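Local atomic coordinates of Lin2634 protein (Listeria innocua, PDB entry 3MZO), a protein that probably acts as a metal-dependent HD-domain phosphohydrolase, related to the YfbR-like 5'-deoxynucleotidases, and binds calcium ions in the crystal. Residues B[21-26]-B[154-159]; B[78-83]-B[160-165]; B[131-136]-B[174-179]; B[166-171]-B[206-211]. One frame throughout, in Å; residues are numbered along the deposited sequence.

Contact 1 (B[21-26]-B[154-159])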
loop_
_atom_site.group_PDB
_atom_site.type_symbol
_atom_site.label_atom_id
_atom_site.label_comp_id
_atom_site.label_asym_id
_atom_site.label_seq_id
_atom_site.Cartn_x
_atom_site.Cartn_y
_atom_site.Cartn_z
ATOM N N PRO B 21 -5.724 14.401 -1.867
ATOM C CA PRO B 21 -5.162 13.622 -0.776
ATOM C C PRO B 21 -5.392 14.333 0.581
ATOM O O PRO B 21 -5.542 15.536 0.617
ATOM C CB PRO B 21 -3.680 13.553 -1.135
ATOM C CG PRO B 21 -3.423 14.795 -1.951
ATOM C CD PRO B 21 -4.704 15.067 -2.700
ATOM N N GLY B 22 -5.425 13.566 1.664
ATOM C CA GLY B 22 -5.637 14.101 3.031
ATOM C C GLY B 22 -6.763 13.308 3.661
ATOM O O GLY B 22 -6.552 12.269 4.333
ATOM N N LYS B 23 -7.979 13.737 3.371
ATOM C CA LYS B 23 -9.176 13.087 3.933
ATOM C C LYS B 23 -9.267 11.617 3.528
ATOM O O LYS B 23 -9.001 11.273 2.388
ATOM C CB LYS B 23 -10.456 13.818 3.455
ATOM C CG LYS B 23 -10.565 15.288 3.914
ATOM C CD LYS B 23 -10.689 15.397 5.414
ATOM C CE LYS B 23 -10.704 16.844 5.871
ATOM N NZ LYS B 23 -11.893 17.546 5.339
ATOM N N PHE B 24 -9.625 10.764 4.475
ATOM C CA PHE B 24 -9.836 9.344 4.201
ATOM C C PHE B 24 -10.842 9.151 3.078
ATOM O O PHE B 24 -11.905 9.779 3.095
ATOM C CB PHE B 24 -10.361 8.595 5.439
ATOM C CG PHE B 24 -10.723 7.189 5.136
ATOM C CD1 PHE B 24 -9.742 6.226 5.066
ATOM C CD2 PHE B 24 -12.053 6.835 4.836
ATOM C CE1 PHE B 24 -10.055 4.930 4.708
ATOM C CE2 PHE B 24 -12.373 5.525 4.501
ATOM C CZ PHE B 24 -11.375 4.573 4.431
ATOM N N LYS B 25 -10.489 8.322 2.103
ATOM C CA LYS B 25 -11.404 7.892 1.061
ATOM C C LYS B 25 -11.385 6.380 1.024
ATOM O O LYS B 25 -10.311 5.777 1.135
ATOM C CB LYS B 25 -10.985 8.403 -0.329
ATOM C CG LYS B 25 -10.883 9.907 -0.452
ATOM C CD LYS B 25 -10.303 10.269 -1.801
ATOM C CE LYS B 25 -9.437 11.506 -1.755
ATOM N NZ LYS B 25 -10.112 12.742 -2.323
ATOM N N TYR B 26 -12.548 5.758 0.827
ATOM C CA TYR B 26 -12.558 4.285 0.701
ATOM C C TYR B 26 -11.835 3.866 -0.574
ATOM O O TYR B 26 -11.177 2.853 -0.585
ATOM C CB TYR B 26 -13.979 3.711 0.757
ATOM C CG TYR B 26 -14.690 3.846 2.107
ATOM C CD1 TYR B 26 -14.466 2.936 3.135
ATOM C CD2 TYR B 26 -15.638 4.851 2.321
ATOM C CE1 TYR B 26 -15.121 3.051 4.334
ATOM C CE2 TYR B 26 -16.302 4.963 3.515
ATOM C CZ TYR B 26 -16.056 4.057 4.508
ATOM O OH TYR B 26 -16.726 4.199 5.698
ATOM N N ASN B 154 -18.956 7.459 4.064
ATOM C CA ASN B 154 -17.764 8.136 4.475
ATOM C C ASN B 154 -18.132 9.221 5.496
ATOM O O ASN B 154 -18.983 10.056 5.237
ATOM C CB ASN B 154 -17.062 8.754 3.267
ATOM C CG ASN B 154 -15.689 9.299 3.608
ATOM O OD1 ASN B 154 -15.549 10.019 4.592
ATOM N ND2 ASN B 154 -14.676 8.970 2.787
ATOM N N PRO B 155 -17.485 9.211 6.657
ATOM C CA PRO B 155 -17.956 10.142 7.649
ATOM C C PRO B 155 -17.671 11.621 7.362
ATOM O O PRO B 155 -18.267 12.453 8.016
ATOM C CB PRO B 155 -17.255 9.687 8.940
ATOM C CG PRO B 155 -16.138 8.780 8.501
ATOM C CD PRO B 155 -16.559 8.201 7.200
ATOM N N GLU B 156 -16.802 11.948 6.413
ATOM C CA GLU B 156 -16.429 13.339 6.180
ATOM C C GLU B 156 -17.465 14.126 5.393
ATOM O O GLU B 156 -17.786 13.772 4.258
ATOM C CB GLU B 156 -15.087 13.414 5.429
ATOM C CG GLU B 156 -13.865 13.006 6.261
ATOM C CD GLU B 156 -13.568 13.957 7.425
ATOM O OE1 GLU B 156 -14.169 15.050 7.516
ATOM O OE2 GLU B 156 -12.719 13.608 8.267
ATOM N N ASN B 157 -17.940 15.239 5.959
ATOM C CA ASN B 157 -18.932 16.066 5.250
ATOM C C ASN B 157 -18.410 16.657 3.935
ATOM O O ASN B 157 -19.211 17.043 3.077
ATOM C CB ASN B 157 -19.496 17.197 6.140
ATOM C CG ASN B 157 -20.837 17.756 5.595
ATOM O OD1 ASN B 157 -21.816 17.011 5.425
ATOM N ND2 ASN B 157 -20.874 19.071 5.309
ATOM N N ILE B 158 -17.088 16.734 3.772
ATOM C CA ILE B 158 -16.514 17.297 2.566
ATOM C C ILE B 158 -17.134 16.654 1.306
ATOM O O ILE B 158 -17.393 17.334 0.334
ATOM C CB ILE B 158 -14.955 17.180 2.538
ATOM C CG1 ILE B 158 -14.359 18.143 1.519
ATOM C CG2 ILE B 158 -14.476 15.779 2.180
ATOM C CD1 ILE B 158 -14.587 19.596 1.861
ATOM N N PHE B 159 -17.420 15.359 1.342
ATOM C CA PHE B 159 -17.939 14.676 0.146
ATOM C C PHE B 159 -19.343 15.147 -0.260
ATOM O O PHE B 159 -19.608 15.330 -1.457
ATOM C CB PHE B 159 -17.831 13.174 0.326
ATOM C CG PHE B 159 -16.411 12.729 0.458
ATOM C CD1 PHE B 159 -15.550 12.786 -0.636
ATOM C CD2 PHE B 159 -15.903 12.347 1.674
ATOM C CE1 PHE B 159 -14.218 12.418 -0.514
ATOM C CE2 PHE B 159 -14.560 11.986 1.801
ATOM C CZ PHE B 159 -13.731 12.021 0.696
HETATM O O HOH W 1 -15.136 17.114 5.830
HETATM O O HOH W 2 -10.454 11.841 7.114
#
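The amide of Asn-154 makes the one direct hydrogen bond between 21-26 and 154-159: ND2 donates to Phe-24 O at 2.9 Å, almost straight at 171°. That oxygen lies in the plane of the amide, whereas ND2 stands 34° off the plane of the Phe-24 carbonyl. The side chain reaches the loop because CG is anti to the backbone N (chi1 -171°). OD1 turns back to accept from Glu-156 N at 2.9 Å, forming an Asx turn, and ND2 also bonds Glu-149 of helix 129-151, so both ends of the amide are held.

Water carries the rest of the polar contact. One molecule donates to Glu-156 OE1, accepts from Ile-158 N and, weakly, from Lys-23 NZ; a second links Phe-24 N to Glu-156 OE2. Lys-23 NZ itself stays 4.0 Å from Glu-156 OE1, beyond a salt bridge.

Carbon contacts fill in between. The bent chain of Lys-23 crosses Glu-156, and Lys-23 CD lies 3.8 Å from Glu-156 CD; Lys-25 CG comes within 3.7 Å of Phe-159 CZ. Tyr-26 turns a ring edge to Asn-154, Tyr-26 CE2 lying 3.6 Å from Asn-154 CA; its hydroxyl bonds Lys-152 O of a neighbouring subunit.

A neutral amide thus fixes the loop directly, while the carboxylate works through water, which would partly screen its attraction to Lys-23.

Contact 2 (B[78-83]-B[160-165])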
loop_
_atom_site.group_PDB
_atom_site.type_symbol
_atom_site.label_atom_id
_atom_site.label_comp_id
_atom_site.label_asym_id
_atom_site.label_seq_id
_atom_site.Cartn_x
_atom_site.Cartn_y
_atom_site.Cartn_z
ATOM N N ILE B 78 -6.748 22.408 -6.296
ATOM C CA ILE B 78 -7.731 22.241 -5.208
ATOM C C ILE B 78 -9.078 21.756 -5.820
ATOM O O ILE B 78 -9.700 22.495 -6.582
ATOM C CB ILE B 78 -7.923 23.550 -4.362
ATOM C CG1 ILE B 78 -6.579 24.174 -3.956
ATOM C CG2 ILE B 78 -8.751 23.263 -3.099
ATOM C CD1 ILE B 78 -6.724 25.542 -3.352
ATOM N N LYS B 79 -9.486 20.514 -5.502
ATOM C CA LYS B 79 -10.727 19.847 -6.036
ATOM C C LYS B 79 -11.994 20.060 -5.171
ATOM O O LYS B 79 -13.134 19.881 -5.634
ATOM C CB LYS B 79 -10.508 18.319 -6.163
ATOM C CG LYS B 79 -9.924 17.791 -7.500
ATOM C CD LYS B 79 -8.942 18.740 -8.154
ATOM C CE LYS B 79 -7.992 18.044 -9.109
ATOM N NZ LYS B 79 -7.920 18.737 -10.425
ATOM N N THR B 80 -11.767 20.414 -3.909
ATOM C CA THR B 80 -12.813 20.593 -2.910
ATOM C C THR B 80 -13.348 22.042 -2.984
ATOM O O THR B 80 -12.646 22.922 -3.488
ATOM C CB THR B 80 -12.212 20.273 -1.526
ATOM O OG1 THR B 80 -11.079 21.123 -1.294
ATOM C CG2 THR B 80 -11.743 18.791 -1.475
ATOM N N PRO B 81 -14.586 22.296 -2.494
ATOM C CA PRO B 81 -15.176 23.633 -2.676
ATOM C C PRO B 81 -14.559 24.723 -1.773
ATOM O O PRO B 81 -13.833 24.400 -0.819
ATOM C CB PRO B 81 -16.665 23.415 -2.355
ATOM C CG PRO B 81 -16.690 22.269 -1.410
ATOM C CD PRO B 81 -15.455 21.419 -1.685
ATOM N N VAL B 82 -14.855 25.989 -2.105
ATOM C CA VAL B 82 -14.320 27.173 -1.400
ATOM C C VAL B 82 -14.446 27.048 0.137
ATOM O O VAL B 82 -15.514 27.279 0.717
ATOM C CB VAL B 82 -14.975 28.492 -1.920
ATOM C CG1 VAL B 82 -14.653 29.678 -0.998
ATOM C CG2 VAL B 82 -14.526 28.770 -3.364
ATOM N N LYS B 83 -13.336 26.648 0.764
ATOM C CA LYS B 83 -13.244 26.444 2.214
ATOM C C LYS B 83 -12.192 27.367 2.833
ATOM O O LYS B 83 -12.496 28.159 3.734
ATOM C CB LYS B 83 -12.886 24.981 2.527
ATOM C CG LYS B 83 -14.049 24.146 3.003
ATOM C CD LYS B 83 -13.567 22.869 3.646
ATOM C CE LYS B 83 -14.649 22.287 4.524
ATOM N NZ LYS B 83 -14.287 20.924 4.997
ATOM N N VAL B 160 -20.206 15.411 0.722
ATOM C CA VAL B 160 -21.524 15.987 0.441
ATOM C C VAL B 160 -21.371 17.371 -0.168
ATOM O O VAL B 160 -22.115 17.755 -1.095
ATOM C CB VAL B 160 -22.370 16.096 1.730
ATOM C CG1 VAL B 160 -23.517 17.127 1.553
ATOM C CG2 VAL B 160 -22.903 14.713 2.111
ATOM N N GLU B 161 -20.392 18.120 0.328
ATOM C CA GLU B 161 -20.124 19.458 -0.187
ATOM C C GLU B 161 -19.606 19.430 -1.616
ATOM O O GLU B 161 -19.991 20.273 -2.437
ATOM C CB GLU B 161 -19.126 20.203 0.713
ATOM C CG GLU B 161 -19.671 20.544 2.106
ATOM C CD GLU B 161 -18.551 20.858 3.125
ATOM O OE1 GLU B 161 -17.411 21.205 2.709
ATOM O OE2 GLU B 161 -18.812 20.740 4.349
ATOM N N ILE B 162 -18.736 18.479 -1.921
ATOM C CA ILE B 162 -18.212 18.311 -3.284
ATOM C C ILE B 162 -19.357 17.938 -4.264
ATOM O O ILE B 162 -19.460 18.475 -5.352
ATOM C CB ILE B 162 -17.099 17.212 -3.315
ATOM C CG1 ILE B 162 -15.849 17.687 -2.539
ATOM C CG2 ILE B 162 -16.717 16.839 -4.761
ATOM C CD1 ILE B 162 -14.887 16.574 -2.090
ATOM N N TYR B 163 -20.184 16.986 -3.856
ATOM C CA TYR B 163 -21.296 16.526 -4.649
ATOM C C TYR B 163 -22.237 17.707 -4.962
ATOM O O TYR B 163 -22.650 17.924 -6.118
ATOM C CB TYR B 163 -22.035 15.417 -3.879
ATOM C CG TYR B 163 -23.286 14.911 -4.548
ATOM C CD1 TYR B 163 -24.524 15.516 -4.302
ATOM C CD2 TYR B 163 -23.240 13.842 -5.436
ATOM C CE1 TYR B 163 -25.687 15.050 -4.908
ATOM C CE2 TYR B 163 -24.396 13.367 -6.048
ATOM C CZ TYR B 163 -25.614 13.981 -5.789
ATOM O OH TYR B 163 -26.757 13.514 -6.396
ATOM N N SER B 164 -22.529 18.493 -3.928
ATOM C CA SER B 164 -23.426 19.632 -4.061
ATOM C C SER B 164 -22.886 20.657 -5.059
ATOM O O SER B 164 -23.621 21.138 -5.935
ATOM C CB SER B 164 -23.661 20.249 -2.690
ATOM O OG SER B 164 -24.262 19.290 -1.844
ATOM N N GLU B 165 -21.598 20.959 -4.942
ATOM C CA GLU B 165 -20.946 21.914 -5.820
ATOM C C GLU B 165 -20.929 21.411 -7.241
ATOM O O GLU B 165 -21.198 22.182 -8.165
ATOM C CB GLU B 165 -19.516 22.200 -5.361
ATOM C CG GLU B 165 -18.741 23.266 -6.197
ATOM C CD GLU B 165 -18.168 22.759 -7.566
ATOM O OE1 GLU B 165 -17.778 21.563 -7.709
ATOM O OE2 GLU B 165 -18.096 23.585 -8.506
#
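Glu-161 reaches from helix 158-172 to the 78-83 loop, and its side chain touches two residues there. Its CB lies 3.8 Å from CG of Pro-81, whose ring crosses it at about a right angle. From there CG points anti to the carbonyl carbon (chi1 -67°), and the chain runs on extended, carrying the carboxylate past the proline to Lys-83. At the tip, OE1 is 3.5 Å from Lys-83 CE and 3.9 Å from Lys-83 NZ, a long salt bridge in which the ammonium stands farther off than the carbon that bears it. The other oxygen, OE2, takes a hydrogen bond from Asn-157 ND2 one turn earlier, which should steady the carboxylate.

Beside this polar arm, Pro-81 packs into the helix surface. Its CD sits 3.8 Å from Ile-162 CG1, again nearly at right angles, and its CB is 4.3 Å from CB of Glu-165. The end of Ile-162 goes on to the methyl of Thr-80, CD1 to CG2 at 3.9 Å.

The loop, running between helices 58-67 and 87-108, therefore lies against one flank of helix 158-172. Ile-162 also packs on Leu-142 and Ser-146 of helix 129-151, Glu-165 forms a salt bridge with Lys-139 of that helix and is also hydrogen-bonded to Thr-169, and Arg-90 of helix 87-108 bonds Thr-80 O.

Contact 3 (B[131-136]-B[174-179])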
loop_
_atom_site.group_PDB
_atom_site.type_symbol
_atom_site.label_atom_id
_atom_site.label_comp_id
_atom_site.label_asym_id
_atom_site.label_seq_id
_atom_site.Cartn_x
_atom_site.Cartn_y
_atom_site.Cartn_z
ATOM N N GLY B 131 -15.159 22.720 -25.059
ATOM C CA GLY B 131 -14.695 23.215 -23.766
ATOM C C GLY B 131 -15.740 23.074 -22.677
ATOM O O GLY B 131 -15.420 22.775 -21.510
ATOM N N LYS B 132 -16.995 23.312 -23.046
ATOM C CA LYS B 132 -18.085 23.095 -22.112
ATOM C C LYS B 132 -18.269 21.602 -21.845
ATOM O O LYS B 132 -18.599 21.208 -20.712
ATOM C CB LYS B 132 -19.372 23.715 -22.611
ATOM C CG LYS B 132 -19.300 25.206 -22.738
ATOM C CD LYS B 132 -20.602 25.758 -23.331
ATOM C CE LYS B 132 -20.571 27.243 -23.302
ATOM N NZ LYS B 132 -21.814 27.875 -23.855
ATOM N N ILE B 133 -18.042 20.771 -22.859
ATOM C CA ILE B 133 -18.101 19.330 -22.635
ATOM C C ILE B 133 -17.046 18.945 -21.618
ATOM O O ILE B 133 -17.297 18.090 -20.764
ATOM C CB ILE B 133 -17.985 18.513 -23.940
ATOM C CG1 ILE B 133 -19.298 18.607 -24.735
ATOM C CG2 ILE B 133 -17.642 17.033 -23.683
ATOM C CD1 ILE B 133 -19.186 18.071 -26.126
ATOM N N LEU B 134 -15.869 19.556 -21.692
ATOM C CA LEU B 134 -14.822 19.276 -20.689
ATOM C C LEU B 134 -15.277 19.729 -19.312
ATOM O O LEU B 134 -15.073 19.009 -18.334
ATOM C CB LEU B 134 -13.497 19.961 -21.034
ATOM C CG LEU B 134 -12.378 19.859 -19.971
ATOM C CD1 LEU B 134 -12.043 18.432 -19.528
ATOM C CD2 LEU B 134 -11.117 20.596 -20.451
ATOM N N ALA B 135 -15.887 20.922 -19.233
ATOM C CA ALA B 135 -16.348 21.442 -17.947
ATOM C C ALA B 135 -17.331 20.474 -17.288
ATOM O O ALA B 135 -17.170 20.147 -16.106
ATOM C CB ALA B 135 -16.971 22.913 -18.056
ATOM N N ILE B 136 -18.321 19.993 -18.030
ATOM C CA ILE B 136 -19.336 19.168 -17.405
ATOM C C ILE B 136 -18.785 17.783 -17.103
ATOM O O ILE B 136 -19.181 17.178 -16.103
ATOM C CB ILE B 136 -20.663 19.087 -18.182
ATOM C CG1 ILE B 136 -20.480 18.448 -19.561
ATOM C CG2 ILE B 136 -21.311 20.497 -18.329
ATOM C CD1 ILE B 136 -21.807 18.299 -20.359
ATOM N N ARG B 174 -27.420 23.480 -18.213
ATOM C CA ARG B 174 -28.638 22.743 -18.585
ATOM C C ARG B 174 -29.201 23.077 -19.971
ATOM O O ARG B 174 -30.092 22.382 -20.437
ATOM C CB ARG B 174 -29.735 22.925 -17.520
ATOM C CG ARG B 174 -30.262 24.350 -17.387
ATOM C CD ARG B 174 -31.417 24.454 -16.380
ATOM N NE ARG B 174 -30.938 24.619 -15.014
ATOM C CZ ARG B 174 -30.582 25.789 -14.501
ATOM N NH1 ARG B 174 -30.678 26.893 -15.236
ATOM N NH2 ARG B 174 -30.139 25.849 -13.252
ATOM N N GLU B 175 -28.706 24.142 -20.620
ATOM C CA GLU B 175 -29.168 24.473 -21.992
ATOM C C GLU B 175 -28.599 23.439 -22.972
ATOM O O GLU B 175 -29.152 23.217 -24.042
ATOM C CB GLU B 175 -28.774 25.896 -22.420
HETATM N N MSE B 176 -27.515 22.780 -22.585
HETATM C CA MSE B 176 -26.874 21.779 -23.435
HETATM C C MSE B 176 -27.666 20.469 -23.496
HETATM O O MSE B 176 -28.158 19.971 -22.482
HETATM C CB MSE B 176 -25.466 21.461 -22.914
HETATM C CG MSE B 176 -24.424 22.575 -22.978
HETATM SE SE MSE B 176 -22.794 21.970 -22.109
HETATM C CE MSE B 176 -22.090 20.817 -23.529
ATOM N N ALA B 177 -27.724 19.885 -24.690
ATOM C CA ALA B 177 -28.325 18.548 -24.863
ATOM C C ALA B 177 -27.675 17.520 -23.920
ATOM O O ALA B 177 -28.370 16.715 -23.309
ATOM C CB ALA B 177 -28.213 18.100 -26.315
ATOM N N SER B 178 -26.352 17.576 -23.797
ATOM C CA SER B 178 -25.588 16.737 -22.832
ATOM C C SER B 178 -26.148 16.717 -21.415
ATOM O O SER B 178 -26.386 15.643 -20.840
ATOM C CB SER B 178 -24.136 17.232 -22.739
ATOM O OG SER B 178 -23.461 17.021 -23.954
ATOM N N VAL B 179 -26.329 17.904 -20.846
ATOM C CA VAL B 179 -26.803 18.033 -19.484
ATOM C C VAL B 179 -28.293 17.733 -19.410
ATOM O O VAL B 179 -28.748 17.174 -18.408
ATOM C CB VAL B 179 -26.465 19.432 -18.886
ATOM C CG1 VAL B 179 -27.083 19.604 -17.471
ATOM C CG2 VAL B 179 -24.963 19.639 -18.871
#
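Selenomethionine Met-176 points its chain at helix 129-151 and lays its last two atoms against three residues there. CG is anti to the carbonyl carbon and the chain stays extended until chi3 (77°), which turns CE aside. The extended first part sets SE beside Lys-132 CB, at 3.9 Å, and the turn at chi3 brings CE to Ile-133, 3.8 Å from its CG1; these two side chains meet obliquely. The same CE lies 4.1 Å from Ile-136 CD1.

From helix 129-151, Ile-136 reaches back. Its CG1 occupies the crowded position between backbone N and carbonyl carbon (chi1 62°), and CD1 ends among Met-176, Ser-178 and Val-179. CD1 presses on Ser-178 CB at 3.5 Å, closer than two such carbons normally sit, and lies 3.7 Å from Val-179 CG2, which also meets Ile-136 CG2 at 3.8 Å. Both methyls of the isoleucine, CD1 and CG2, thus meet the one valine methyl. Ser-178 offers only carbon to this close touch, its hydroxyl being bonded to Glu-49.

Met-176 holds the N-cap position of helix 177-191, so the contact fixes the first turn of that helix against helix 129-151. Helix 31-51 packs alongside, with Phe-45 on both Ile-136 and Ser-178, and Ala-42 on Ile-133; Leu-61 of helix 58-67 also reaches Ile-133.

Contact 4 (B[166-171]-B[206-211])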
loop_
_atom_site.group_PDB
_atom_site.type_symbol
_atom_site.label_atom_id
_atom_site.label_comp_id
_atom_site.label_asym_id
_atom_site.label_seq_id
_atom_site.Cartn_x
_atom_site.Cartn_y
_atom_site.Cartn_z
ATOM N N ALA B 166 -20.602 20.129 -7.409
ATOM C CA ALA B 166 -20.515 19.523 -8.722
ATOM C C ALA B 166 -21.890 19.537 -9.398
ATOM O O ALA B 166 -22.013 20.035 -10.518
ATOM C CB ALA B 166 -19.909 18.090 -8.630
ATOM N N LEU B 167 -22.933 19.070 -8.719
ATOM C CA LEU B 167 -24.266 19.110 -9.305
ATOM C C LEU B 167 -24.746 20.549 -9.610
ATOM O O LEU B 167 -25.235 20.830 -10.709
ATOM C CB LEU B 167 -25.273 18.362 -8.425
ATOM C CG LEU B 167 -26.641 18.053 -9.064
ATOM C CD1 LEU B 167 -26.559 17.263 -10.438
ATOM C CD2 LEU B 167 -27.473 17.301 -8.044
ATOM N N ALA B 168 -24.562 21.459 -8.662
ATOM C CA ALA B 168 -24.876 22.872 -8.882
ATOM C C ALA B 168 -24.250 23.364 -10.181
ATOM O O ALA B 168 -24.926 23.943 -11.020
ATOM C CB ALA B 168 -24.383 23.716 -7.704
ATOM N N THR B 169 -22.961 23.115 -10.357
ATOM C CA THR B 169 -22.265 23.525 -11.574
ATOM C C THR B 169 -22.824 22.852 -12.840
ATOM O O THR B 169 -23.102 23.532 -13.822
ATOM C CB THR B 169 -20.768 23.262 -11.438
ATOM O OG1 THR B 169 -20.323 23.913 -10.254
ATOM C CG2 THR B 169 -19.977 23.806 -12.613
ATOM N N ILE B 170 -23.026 21.534 -12.817
ATOM C CA ILE B 170 -23.653 20.849 -13.950
ATOM C C ILE B 170 -24.982 21.544 -14.357
ATOM O O ILE B 170 -25.277 21.705 -15.556
ATOM C CB ILE B 170 -23.869 19.328 -13.634
ATOM C CG1 ILE B 170 -22.522 18.614 -13.563
ATOM C CG2 ILE B 170 -24.734 18.657 -14.689
ATOM C CD1 ILE B 170 -22.575 17.226 -12.965
ATOM N N TYR B 171 -25.773 21.973 -13.374
ATOM C CA TYR B 171 -27.045 22.662 -13.661
ATOM C C TYR B 171 -26.899 23.956 -14.403
ATOM O O TYR B 171 -27.824 24.344 -15.097
ATOM C CB TYR B 171 -27.827 22.979 -12.397
ATOM C CG TYR B 171 -28.859 21.963 -12.120
ATOM C CD1 TYR B 171 -30.042 21.923 -12.867
ATOM C CD2 TYR B 171 -28.659 21.013 -11.126
ATOM C CE1 TYR B 171 -31.007 20.963 -12.622
ATOM C CE2 TYR B 171 -29.609 20.048 -10.865
ATOM C CZ TYR B 171 -30.782 20.022 -11.615
ATOM O OH TYR B 171 -31.718 19.056 -11.325
ATOM N N THR B 206 -32.830 17.071 -4.642
ATOM C CA THR B 206 -34.033 17.883 -4.813
ATOM C C THR B 206 -33.719 19.359 -4.527
ATOM O O THR B 206 -34.039 20.235 -5.332
ATOM C CB THR B 206 -35.186 17.398 -3.880
ATOM O OG1 THR B 206 -35.703 16.158 -4.379
ATOM C CG2 THR B 206 -36.322 18.434 -3.778
ATOM N N GLU B 207 -33.083 19.613 -3.387
ATOM C CA GLU B 207 -32.698 20.978 -2.990
ATOM C C GLU B 207 -31.857 21.702 -4.022
ATOM O O GLU B 207 -32.155 22.852 -4.372
ATOM C CB GLU B 207 -31.935 20.953 -1.669
ATOM C CG GLU B 207 -32.860 20.832 -0.461
ATOM C CD GLU B 207 -32.114 20.543 0.839
ATOM O OE1 GLU B 207 -30.858 20.506 0.839
ATOM O OE2 GLU B 207 -32.796 20.356 1.868
ATOM N N ILE B 208 -30.816 21.019 -4.510
ATOM C CA ILE B 208 -29.944 21.577 -5.535
ATOM C C ILE B 208 -30.736 21.887 -6.814
ATOM O O ILE B 208 -30.525 22.941 -7.428
ATOM C CB ILE B 208 -28.732 20.630 -5.820
ATOM C CG1 ILE B 208 -27.832 20.539 -4.584
ATOM C CG2 ILE B 208 -27.913 21.112 -7.026
ATOM C CD1 ILE B 208 -27.063 19.259 -4.491
ATOM N N THR B 209 -31.653 20.992 -7.201
ATOM C CA THR B 209 -32.516 21.205 -8.392
ATOM C C THR B 209 -33.526 22.355 -8.213
ATOM O O THR B 209 -33.809 23.084 -9.176
ATOM C CB THR B 209 -33.334 19.938 -8.752
ATOM O OG1 THR B 209 -32.455 18.818 -8.901
ATOM C CG2 THR B 209 -34.158 20.155 -10.035
ATOM N N THR B 210 -34.085 22.471 -6.999
ATOM C CA THR B 210 -35.005 23.571 -6.619
ATOM C C THR B 210 -34.248 24.899 -6.644
ATOM O O THR B 210 -34.707 25.863 -7.277
ATOM C CB THR B 210 -35.594 23.394 -5.177
ATOM O OG1 THR B 210 -36.267 22.134 -5.058
ATOM C CG2 THR B 210 -36.571 24.528 -4.829
ATOM N N LYS B 211 -33.096 24.922 -5.947
ATOM C CA LYS B 211 -32.156 26.056 -5.958
ATOM C C LYS B 211 -31.803 26.439 -7.403
ATOM O O LYS B 211 -31.811 27.631 -7.745
ATOM C CB LYS B 211 -30.887 25.740 -5.153
#
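Ile-208 sets its CG2 methyl into the side of helix 158-172, where Leu-167, Ala-168 and Tyr-171 surround it. CG2 lies anti to the backbone N, and this branch makes most of the contact: it is 3.9 Å from Leu-167 CG, and 3.7 Å from the backbone N of Ala-168, close against the helix itself. The Ala-168 methyl stands a little farther away, CB to CG2 at 4.4 Å. At its other end Ile-208 sends CD1 to the Leu-167 CD2 methyl at 4.1 Å. The leucine and isoleucine approach each other obliquely, and Leu-167 also packs on Leu-143 of helix 129-151 and Leu-187 of helix 177-191.

The short helical segments run in broadly the same direction, crossing at -34° with their axes 9.8 Å apart. This is helix-on-helix packing in the all-alpha HD-type fold: helix 201-211, the last of the chain, lies along the outer side of helix 158-172, away from the calcium ions.

Farther out comes Tyr-171. Its ring passes the isoleucine obliquely, CD2 being 4.2 Å from Ile-208 CG2, and Leu-183 of helix 177-191 packs against it as well. Its hydroxyl continues to Thr-209, forming a hydrogen bond of 2.5 Å between Tyr-171 OH and Thr-209 OG1; so short a distance makes the exact length doubtful. Thr-209 OG1 is also hydrogen-bonded to Thr-205 O in the preceding turn, which ties the outer end of the tyrosine to the backbone of helix 201-211.

In the fold
Helix 158-172 is the common thread. Contact 1 uses its start, contact 2 the turns that follow and contact 4 its second half, while contact 3 joins the helices before and after it, 129-151 and 177-191. Contacts 1 and 2 have centres about 11 Å apart and touch through Ile-158, which packs on Thr-80, Pro-81 and Lys-83. Contact 4 touches both contact 2, through Ser-164 and Ile-208, and contact 3, through Ile-170 and Val-179; contacts 1 and 3 lie about 28 Å apart between centres. Along the chain contacts 1, 2 and 3 interleave, bringing early loops and helix 129-151 together with later parts; contact 4 opens after 1 and 2 close but interleaves with 3.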